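Local coordinates for protein tudor (Drosophila melanogaster, PDB 3NTK) that recognises methylated arginines of the Piwi protein Aubergine through Tudor domains, the last extended one being present here, and is required for primordial germ cell formation, at residues Ser16-Met21 and Pro104-Arg109; Asp37-Leu42 and Gln93-Pro98; Leu48-Leu53 and Ile69-Asp74. All blocks are in the same frame, centred on the assembly; numbering follows the deposited sequence.

Contact 1. Residues Ser16-Met21 and Pro104-Arg109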
loop_
_atom_site.group_PDB
_atom_site.type_symbol
_atom_site.label_atom_id
_atom_site.label_comp_id
_atom_site.label_asym_id
_atom_site.label_seq_id
_atom_site.Cartn_x
_atom_site.Cartn_y
_atom_site.Cartn_z
ATOM N N SER A 16 0.872 9.010 -7.743
ATOM C CA SER A 16 1.318 8.278 -6.568
ATOM C C SER A 16 0.181 7.686 -5.756
ATOM O O SER A 16 -0.508 8.398 -5.018
ATOM C CB SER A 16 2.172 9.170 -5.663
ATOM O OG SER A 16 2.736 8.404 -4.606
ATOM N N PHE A 17 -0.017 6.381 -5.907
ATOM C CA PHE A 17 -1.039 5.681 -5.151
ATOM C C PHE A 17 -0.609 4.237 -4.899
ATOM O O PHE A 17 0.359 3.752 -5.491
ATOM C CB PHE A 17 -2.406 5.745 -5.852
ATOM C CG PHE A 17 -2.445 5.125 -7.220
ATOM C CD1 PHE A 17 -2.023 5.837 -8.340
ATOM C CD2 PHE A 17 -2.959 3.843 -7.399
ATOM C CE1 PHE A 17 -2.118 5.280 -9.622
ATOM C CE2 PHE A 17 -3.057 3.280 -8.674
ATOM C CZ PHE A 17 -2.637 4.000 -9.785
ATOM N N TYR A 18 -1.305 3.566 -3.988
ATOM C CA TYR A 18 -0.989 2.183 -3.651
ATOM C C TYR A 18 -2.181 1.264 -3.863
ATOM O O TYR A 18 -3.325 1.646 -3.603
ATOM C CB TYR A 18 -0.550 2.073 -2.189
ATOM C CG TYR A 18 0.794 2.696 -1.902
ATOM C CD1 TYR A 18 0.925 4.074 -1.707
ATOM C CD2 TYR A 18 1.940 1.902 -1.827
ATOM C CE1 TYR A 18 2.175 4.646 -1.440
ATOM C CE2 TYR A 18 3.186 2.459 -1.561
ATOM C CZ TYR A 18 3.299 3.826 -1.370
ATOM O OH TYR A 18 4.543 4.358 -1.114
ATOM N N VAL A 19 -1.900 0.044 -4.306
ATOM C CA VAL A 19 -2.940 -0.940 -4.544
ATOM C C VAL A 19 -2.585 -2.290 -3.944
ATOM O O VAL A 19 -1.428 -2.562 -3.617
ATOM C CB VAL A 19 -3.183 -1.156 -6.052
ATOM C CG1 VAL A 19 -3.490 0.173 -6.722
ATOM C CG2 VAL A 19 -1.968 -1.821 -6.697
ATOM N N GLN A 20 -3.603 -3.123 -3.789
ATOM C CA GLN A 20 -3.433 -4.477 -3.295
ATOM C C GLN A 20 -4.036 -5.322 -4.404
ATOM O O GLN A 20 -5.239 -5.253 -4.667
ATOM C CB GLN A 20 -4.187 -4.695 -1.977
ATOM C CG GLN A 20 -3.440 -4.185 -0.738
ATOM C CD GLN A 20 -4.188 -4.444 0.568
ATOM O OE1 GLN A 20 -3.633 -4.281 1.659
ATOM N NE2 GLN A 20 -5.451 -4.839 0.462
ATOM N N MET A 21 -3.187 -6.092 -5.075
ATOM C CA MET A 21 -3.620 -6.945 -6.170
ATOM C C MET A 21 -4.460 -8.109 -5.663
ATOM O O MET A 21 -4.154 -8.712 -4.630
ATOM C CB MET A 21 -2.404 -7.490 -6.920
ATOM C CG MET A 21 -1.427 -6.423 -7.390
ATOM S SD MET A 21 -2.155 -5.281 -8.585
ATOM C CE MET A 21 -2.117 -6.269 -10.014
ATOM N N PRO A 104 8.364 -12.837 2.727
ATOM C CA PRO A 104 7.381 -12.473 1.702
ATOM C C PRO A 104 7.508 -11.026 1.258
ATOM O O PRO A 104 7.814 -10.136 2.056
ATOM C CB PRO A 104 6.047 -12.750 2.389
ATOM C CG PRO A 104 6.381 -13.884 3.310
ATOM C CD PRO A 104 7.700 -13.445 3.894
ATOM N N ALA A 105 7.271 -10.792 -0.027
ATOM C CA ALA A 105 7.353 -9.443 -0.569
ATOM C C ALA A 105 6.209 -8.602 -0.015
ATOM O O ALA A 105 5.218 -9.144 0.473
ATOM C CB ALA A 105 7.269 -9.495 -2.098
ATOM N N ARG A 106 6.351 -7.281 -0.087
ATOM C CA ARG A 106 5.303 -6.375 0.378
ATOM C C ARG A 106 4.021 -6.679 -0.395
ATOM O O ARG A 106 4.070 -6.996 -1.596
ATOM C CB ARG A 106 5.721 -4.921 0.143
ATOM C CG ARG A 106 6.008 -4.561 -1.312
ATOM C CD ARG A 106 6.389 -3.083 -1.419
ATOM N NE ARG A 106 5.269 -2.231 -1.030
ATOM C CZ ARG A 106 5.382 -1.056 -0.423
ATOM N NH1 ARG A 106 6.582 -0.567 -0.118
ATOM N NH2 ARG A 106 4.290 -0.369 -0.118
ATOM N N TYR A 107 2.878 -6.591 0.283
ATOM C CA TYR A 107 1.610 -6.891 -0.365
ATOM C C TYR A 107 0.808 -5.694 -0.865
ATOM O O TYR A 107 -0.320 -5.849 -1.327
ATOM C CB TYR A 107 0.757 -7.797 0.526
ATOM C CG TYR A 107 1.339 -9.188 0.629
ATOM C CD1 TYR A 107 1.597 -9.937 -0.519
ATOM C CD2 TYR A 107 1.670 -9.741 1.864
ATOM C CE1 TYR A 107 2.174 -11.202 -0.441
ATOM C CE2 TYR A 107 2.248 -11.006 1.953
ATOM C CZ TYR A 107 2.498 -11.729 0.795
ATOM O OH TYR A 107 3.073 -12.978 0.870
ATOM N N SER A 108 1.388 -4.503 -0.756
ATOM C CA SER A 108 0.766 -3.303 -1.311
ATOM C C SER A 108 1.793 -2.882 -2.364
ATOM O O SER A 108 3.001 -3.101 -2.186
ATOM C CB SER A 108 0.571 -2.194 -0.262
ATOM O OG SER A 108 1.785 -1.563 0.100
ATOM N N ARG A 109 1.327 -2.314 -3.468
ATOM C CA ARG A 109 2.235 -1.899 -4.527
ATOM C C ARG A 109 2.084 -0.438 -4.865
ATOM O O ARG A 109 0.968 0.059 -5.011
ATOM C CB ARG A 109 1.982 -2.717 -5.786
ATOM C CG ARG A 109 2.076 -4.194 -5.556
ATOM C CD ARG A 109 1.963 -4.952 -6.852
ATOM N NE ARG A 109 1.906 -6.385 -6.604
ATOM C CZ ARG A 109 2.016 -7.306 -7.552
ATOM N NH1 ARG A 109 2.193 -6.937 -8.815
ATOM N NH2 ARG A 109 1.942 -8.589 -7.235
HETATM O O HOH W 1 6.615 2.639 -0.753
HETATM O O HOH W 2 -0.435 -6.472 -4.089
#

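Contact 2. Residues Asp37-Leu42 and Gln93-Pro98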
loop_
_atom_site.group_PDB
_atom_site.type_symbol
_atom_site.label_atom_id
_atom_site.label_comp_id
_atom_site.label_asym_id
_atom_site.label_seq_id
_atom_site.Cartn_x
_atom_site.Cartn_y
_atom_site.Cartn_z
ATOM N N ASP A 37 -1.489 -14.421 15.219
ATOM C CA ASP A 37 -1.256 -15.562 16.091
ATOM C C ASP A 37 0.009 -15.398 16.935
ATOM O O ASP A 37 0.046 -15.811 18.093
ATOM C CB ASP A 37 -1.158 -16.840 15.255
ATOM C CG ASP A 37 -1.591 -18.075 16.024
ATOM O OD1 ASP A 37 -1.059 -18.312 17.131
ATOM O OD2 ASP A 37 -2.468 -18.813 15.517
ATOM N N ALA A 38 1.037 -14.779 16.362
ATOM C CA ALA A 38 2.308 -14.593 17.063
ATOM C C ALA A 38 2.478 -13.248 17.767
ATOM O O ALA A 38 3.361 -13.091 18.609
ATOM C CB ALA A 38 3.457 -14.793 16.085
ATOM N N GLU A 39 1.632 -12.290 17.410
ATOM C CA GLU A 39 1.676 -10.932 17.947
ATOM C C GLU A 39 2.070 -10.779 19.419
ATOM O O GLU A 39 3.047 -10.104 19.740
ATOM C CB GLU A 39 0.319 -10.269 17.713
ATOM C CG GLU A 39 0.259 -8.791 18.033
ATOM C CD GLU A 39 -1.137 -8.229 17.835
ATOM O OE1 GLU A 39 -2.022 -8.521 18.669
ATOM O OE2 GLU A 39 -1.352 -7.508 16.837
ATOM N N GLN A 40 1.305 -11.399 20.309
ATOM C CA GLN A 40 1.566 -11.287 21.743
ATOM C C GLN A 40 2.910 -11.846 22.204
ATOM O O GLN A 40 3.441 -11.423 23.230
ATOM C CB GLN A 40 0.440 -11.965 22.535
ATOM C CG GLN A 40 0.502 -11.703 24.036
ATOM C CD GLN A 40 0.432 -10.221 24.360
ATOM O OE1 GLN A 40 -0.578 -9.568 24.108
ATOM N NE2 GLN A 40 1.511 -9.682 24.909
ATOM N N ASP A 41 3.470 -12.785 21.448
ATOM C CA ASP A 41 4.737 -13.384 21.846
ATOM C C ASP A 41 5.977 -12.803 21.187
ATOM O O ASP A 41 7.092 -13.273 21.428
ATOM C CB ASP A 41 4.681 -14.898 21.631
ATOM C CG ASP A 41 3.786 -15.585 22.645
ATOM O OD1 ASP A 41 3.937 -15.288 23.850
ATOM O OD2 ASP A 41 2.937 -16.414 22.247
ATOM N N LEU A 42 5.794 -11.771 20.370
ATOM C CA LEU A 42 6.931 -11.141 19.711
ATOM C C LEU A 42 7.614 -10.167 20.660
ATOM O O LEU A 42 6.971 -9.283 21.222
ATOM C CB LEU A 42 6.478 -10.393 18.457
ATOM C CG LEU A 42 5.885 -11.253 17.341
ATOM C CD1 LEU A 42 5.472 -10.348 16.172
ATOM C CD2 LEU A 42 6.915 -12.286 16.891
ATOM N N GLN A 93 5.223 1.785 19.170
ATOM C CA GLN A 93 5.196 0.362 19.480
ATOM C C GLN A 93 5.789 -0.501 18.372
ATOM O O GLN A 93 5.222 -0.601 17.282
ATOM C CB GLN A 93 3.754 -0.073 19.764
ATOM C CG GLN A 93 3.065 0.742 20.860
ATOM C CD GLN A 93 3.856 0.766 22.164
ATOM O OE1 GLN A 93 4.450 -0.236 22.561
ATOM N NE2 GLN A 93 3.852 1.913 22.842
ATOM N N PHE A 94 6.926 -1.124 18.663
ATOM C CA PHE A 94 7.599 -1.970 17.686
ATOM C C PHE A 94 7.949 -3.322 18.275
ATOM O O PHE A 94 8.406 -3.420 19.424
ATOM C CB PHE A 94 8.897 -1.322 17.200
ATOM C CG PHE A 94 8.762 0.130 16.865
ATOM C CD1 PHE A 94 8.938 1.101 17.844
ATOM C CD2 PHE A 94 8.445 0.530 15.576
ATOM C CE1 PHE A 94 8.800 2.455 17.542
ATOM C CE2 PHE A 94 8.303 1.882 15.261
ATOM C CZ PHE A 94 8.482 2.845 16.250
ATOM N N ARG A 95 7.737 -4.366 17.482
ATOM C CA ARG A 95 8.075 -5.706 17.912
ATOM C C ARG A 95 8.900 -6.348 16.811
ATOM O O ARG A 95 8.853 -5.922 15.655
ATOM C CB ARG A 95 6.807 -6.503 18.207
ATOM C CG ARG A 95 5.993 -5.843 19.321
ATOM C CD ARG A 95 4.811 -6.659 19.760
ATOM N NE ARG A 95 4.063 -5.944 20.793
ATOM C CZ ARG A 95 2.929 -6.372 21.332
ATOM N NH1 ARG A 95 2.400 -7.525 20.943
ATOM N NH2 ARG A 95 2.310 -5.630 22.244
ATOM N N GLN A 96 9.664 -7.366 17.169
ATOM C CA GLN A 96 10.510 -8.025 16.192
ATOM C C GLN A 96 9.741 -8.879 15.190
ATOM O O GLN A 96 8.806 -9.590 15.541
ATOM C CB GLN A 96 11.567 -8.856 16.913
ATOM C CG GLN A 96 12.593 -7.974 17.604
ATOM C CD GLN A 96 13.775 -8.749 18.132
ATOM O OE1 GLN A 96 14.272 -9.666 17.475
ATOM N NE2 GLN A 96 14.248 -8.374 19.318
ATOM N N LEU A 97 10.138 -8.778 13.928
ATOM C CA LEU A 97 9.500 -9.551 12.869
ATOM C C LEU A 97 10.298 -10.833 12.647
ATOM O O LEU A 97 11.482 -10.785 12.321
ATOM C CB LEU A 97 9.468 -8.736 11.573
ATOM C CG LEU A 97 8.897 -9.388 10.307
ATOM C CD1 LEU A 97 7.402 -9.652 10.481
ATOM C CD2 LEU A 97 9.142 -8.462 9.115
ATOM N N PRO A 98 9.664 -11.997 12.842
ATOM C CA PRO A 98 10.362 -13.272 12.639
ATOM C C PRO A 98 10.951 -13.294 11.227
ATOM O O PRO A 98 10.331 -12.785 10.290
ATOM C CB PRO A 98 9.246 -14.301 12.815
ATOM C CG PRO A 98 8.352 -13.641 13.834
ATOM C CD PRO A 98 8.297 -12.213 13.345
HETATM O O HOH W 3 -0.429 -7.715 21.969
#

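Contact 3. Residues Leu48-Leu53 and Ile69-Asp74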
loop_
_atom_site.group_PDB
_atom_site.type_symbol
_atom_site.label_atom_id
_atom_site.label_comp_id
_atom_site.label_asym_id
_atom_site.label_seq_id
_atom_site.Cartn_x
_atom_site.Cartn_y
_atom_site.Cartn_z
ATOM N N LEU A 48 16.044 0.779 16.290
ATOM C CA LEU A 48 15.398 1.768 15.437
ATOM C C LEU A 48 16.369 2.524 14.541
ATOM O O LEU A 48 17.179 3.324 15.010
ATOM C CB LEU A 48 14.598 2.761 16.286
ATOM C CG LEU A 48 13.557 2.143 17.223
ATOM C CD1 LEU A 48 12.749 3.255 17.889
ATOM C CD2 LEU A 48 12.642 1.212 16.444
ATOM N N LYS A 49 16.270 2.261 13.243
ATOM C CA LYS A 49 17.115 2.907 12.248
ATOM C C LYS A 49 16.340 2.910 10.938
ATOM O O LYS A 49 15.553 2.001 10.677
ATOM C CB LYS A 49 18.422 2.129 12.073
ATOM C CG LYS A 49 18.236 0.743 11.474
ATOM C CD LYS A 49 19.563 0.027 11.291
ATOM C CE LYS A 49 19.366 -1.354 10.675
ATOM N NZ LYS A 49 20.664 -2.065 10.482
ATOM N N GLU A 50 16.550 3.933 10.117
ATOM C CA GLU A 50 15.856 4.010 8.839
ATOM C C GLU A 50 16.120 2.739 8.039
ATOM O O GLU A 50 17.245 2.236 8.005
ATOM C CB GLU A 50 16.328 5.231 8.042
ATOM C CG GLU A 50 16.123 6.567 8.750
ATOM C CD GLU A 50 16.464 7.756 7.863
ATOM O OE1 GLU A 50 17.569 7.763 7.274
ATOM O OE2 GLU A 50 15.631 8.685 7.761
ATOM N N GLY A 51 15.075 2.214 7.408
ATOM C CA GLY A 51 15.223 1.010 6.612
ATOM C C GLY A 51 14.939 -0.286 7.351
ATOM O O GLY A 51 14.682 -1.312 6.728
ATOM N N ALA A 52 14.978 -0.244 8.678
ATOM C CA ALA A 52 14.735 -1.437 9.481
ATOM C C ALA A 52 13.324 -1.969 9.290
ATOM O O ALA A 52 12.364 -1.199 9.214
ATOM C CB ALA A 52 14.977 -1.133 10.952
ATOM N N LEU A 53 13.208 -3.292 9.215
ATOM C CA LEU A 53 11.914 -3.940 9.045
ATOM C C LEU A 53 11.493 -4.492 10.404
ATOM O O LEU A 53 12.318 -5.032 11.144
ATOM C CB LEU A 53 12.023 -5.082 8.033
ATOM C CG LEU A 53 10.797 -5.317 7.152
ATOM C CD1 LEU A 53 10.569 -4.086 6.272
ATOM C CD2 LEU A 53 11.012 -6.553 6.287
ATOM N N ILE A 69 10.826 1.247 8.924
ATOM C CA ILE A 69 11.077 2.550 9.518
ATOM C C ILE A 69 11.585 3.527 8.461
ATOM O O ILE A 69 12.528 3.229 7.726
ATOM C CB ILE A 69 12.097 2.432 10.656
ATOM C CG1 ILE A 69 11.528 1.523 11.750
ATOM C CG2 ILE A 69 12.440 3.819 11.199
ATOM C CD1 ILE A 69 12.454 1.319 12.935
ATOM N N ARG A 70 10.945 4.689 8.386
ATOM C CA ARG A 70 11.321 5.712 7.418
ATOM C C ARG A 70 12.093 6.857 8.058
ATOM O O ARG A 70 13.005 7.419 7.447
ATOM C CB ARG A 70 10.071 6.252 6.721
ATOM C CG ARG A 70 9.431 5.259 5.764
ATOM C CD ARG A 70 10.394 4.915 4.633
ATOM N NE ARG A 70 9.830 3.964 3.680
ATOM C CZ ARG A 70 8.783 4.215 2.899
ATOM N NH1 ARG A 70 8.176 5.393 2.955
ATOM N NH2 ARG A 70 8.346 3.286 2.057
ATOM N N LYS A 71 11.726 7.197 9.289
ATOM C CA LYS A 71 12.385 8.275 10.021
ATOM C C LYS A 71 12.362 7.989 11.516
ATOM O O LYS A 71 11.335 7.581 12.054
ATOM C CB LYS A 71 11.672 9.607 9.782
ATOM C CG LYS A 71 11.694 10.116 8.354
ATOM C CD LYS A 71 10.984 11.461 8.260
ATOM C CE LYS A 71 11.655 12.502 9.154
ATOM N NZ LYS A 71 10.927 13.804 9.166
ATOM N N VAL A 72 13.493 8.203 12.180
ATOM C CA VAL A 72 13.571 7.999 13.621
ATOM C C VAL A 72 13.380 9.366 14.278
ATOM O O VAL A 72 14.173 10.283 14.065
ATOM C CB VAL A 72 14.936 7.416 14.040
ATOM C CG1 VAL A 72 15.018 7.327 15.559
ATOM C CG2 VAL A 72 15.125 6.034 13.419
ATOM N N LEU A 73 12.316 9.497 15.065
ATOM C CA LEU A 73 12.003 10.752 15.741
ATOM C C LEU A 73 12.376 10.684 17.219
ATOM O O LEU A 73 13.018 9.733 17.663
ATOM C CB LEU A 73 10.509 11.055 15.605
ATOM C CG LEU A 73 9.923 10.992 14.194
ATOM C CD1 LEU A 73 8.412 11.122 14.269
ATOM C CD2 LEU A 73 10.524 12.092 13.331
ATOM N N ASP A 74 11.961 11.691 17.982
ATOM C CA ASP A 74 12.265 11.727 19.407
ATOM C C ASP A 74 11.245 10.962 20.239
ATOM O O ASP A 74 10.141 10.668 19.778
ATOM C CB ASP A 74 12.339 13.175 19.900
ATOM C CG ASP A 74 13.461 13.956 19.246
ATOM O OD1 ASP A 74 13.361 14.236 18.031
ATOM O OD2 ASP A 74 14.445 14.282 19.945
#

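Contact 1. Residues Ser16-Met21 and Pro104-Arg109
Val19 and Arg109 face each other as an antiparallel hydrogen-bonded pair. Val19 N gives its hydrogen to Arg109 O at 3.0 Å, and Arg109 N returns one to Val19 O at 2.8 Å. Tyr18 CA and Ser108 CA add C-H...O contacts to the same two carbonyls.

The Arg109 side chain leaves on the same face of the sheet as Val19. Its CB lies 4.2 Å from Val19 CG2. CG stands anti to the carbonyl carbon (chi1 -55°), and the chain is extended from there to NE. This straight arm carries the guanidinium across Met21. CD is 3.7 Å from Met21 CG, and NE is closer, at 3.4 Å from that same carbon. CZ follows at 3.6 Å from Met21 CG, and NH1 and NH2 lie farther off. Met21 CG therefore rests over one face of the guanidinium, offset toward the rim, and the two side chains cross at about a right angle. At the tip, NH2 forms a salt bridge with Asp24, and NH1 has a weak hydrogen bond to His151.

Before Arg109 the partner chain is a loop. Arg106 NE donates to Ser108 O at 2.7 Å, within its own guanidinium plane, which ties this loop back on itself. The Arg106 guanidinium comes near Tyr18 CE2, its plane 21° from the ring, though the place of NH2 is less certain. Water 2 links Met21 N to Tyr107 O where the two backbones separate. Ser108 OG is hydrogen-bonded to Ile83 O.

Strand 16-21 is an inner strand of the mixed sheet of the OB-fold, SN-like part of the extended Tudor domain. Strand 4-11 pairs along its other edge, while Arg109 begins strand 109-113. Gln20 and Tyr107 both lean on Leu28 of helix 25-38, which leads off toward the Tudor barrel.

Contact 2. Residues Asp37-Leu42 and Gln93-Pro98
The Arg95 guanidinium points an edge at Glu39 O and at water 3, both near its plane. Leu42 O and Gln40 CA approach it obliquely. The Glu39 carboxylate is turned almost perpendicular to it, with the planes 82° apart. Their charged atoms do not meet, since Glu39 OE1 is 5.1 Å from Arg95 NH1. The attraction between these opposite charges is thus probably a modest, longer-range one.

The direct bond goes to the backbone instead. Arg95 NH1 donates to Glu39 O at 2.9 Å, with a bent N-H...O angle of 137°. The donor stands above the carbonyl plane and not on a lone pair. Leu42 N reaches the same oxygen from the opposite face, at 3.3 Å, so two donors share it. NH1 also donates to water 3, which in turn gives a hydrogen to Gln40 OE1. This bridges arginine and glutamine side chains at the surface.

The bonds gather near the C-terminal end of helix 25-38, the long connector of the extended Tudor domain, where the chain turns toward the Tudor barrel. Arg95 belongs to strand 87-95 of that barrel. Its arm is extended from CG to NE, with CG anti to the carbonyl carbon (chi1 -60°), and it reaches back beside the turn. Arg95 CD passes 3.7 Å from Leu42 O on the way. Both Glu39 and Arg95 also touch Phe64 of strand 63-72.

Leu42 supplies the apolar half. Its CB lies 3.9 Å from Arg95 CB. Both methyls lie close to Gln96 O, CD1 at 3.5 Å, and CD2 also meets Pro98 CG at 3.6 Å. The leucine and proline side chains cross at about a right angle, and Leu42 packs on Val55 as well.

Contact 3. Residues Leu48-Leu53 and Ile69-Asp74
A type II beta turn from Lys49 to Ala52 brings the chain into the first strand of the Tudor barrel, and Ile69 of strand 63-72 receives it. Gly51 N donates to Ile69 O at 2.8 Å in a nearly straight bond of 172°. Ile69 N gives its hydrogen to Ala52 O at 2.9 Å. Gly51 holds the third position of the turn with a positive phi of 93°, as is usual for glycine in a type II turn.

The Ile69 side chain packs against the turn. Its CB sits 3.5 Å from Lys49 O. CG1 is anti to the carbonyl carbon and the chain is extended to CD1 (chi2 180°). That methyl meets the CD2 branch of Leu48 at 3.5 Å, with the side chains crossing at about a right angle. It also touches Ala52 CB. Further along, Val72 CG2 leans over the backbone at Leu48 O and Lys49 CA.

Glu50 reaches past Ile69 on the more exposed side. Its OE2 comes 2.9 Å from Arg70 O. Both are acceptors, so this approach is not a hydrogen bond. Such closeness would probably raise the carboxylate's affinity for a proton.

Leu48 and Ile69 both touch Cys78 of strand 78-82. Arg70 and Lys71 both face Glu79 as a classic beta bulge. Bent, bulged antiparallel strands of this kind are characteristic of the small SH3-like barrel of the Tudor fold.

Contact 1 lies close to the centre of the chain and is partly buried, as is contact 3. Contact 2 is a surface contact whose centre is about 21 Å from the centre of the chain. Contact 1 lies where the OB-fold part meets the loop from the barrel, contact 2 joins the helix end to the barrel, and contact 3 lies within the barrel. Contacts 2 and 3 touch, Leu97 on Leu53 and Phe94 on Leu48. Contacts 1 and 3 each have two backbone hydrogen bonds; contact 3 adds apolar methyls, contact 1 an arginine over a methionine. Contact 2 uses an arginine, a shared carbonyl and water. Helix 25-38 follows strand 16-21 and leads into contact 2.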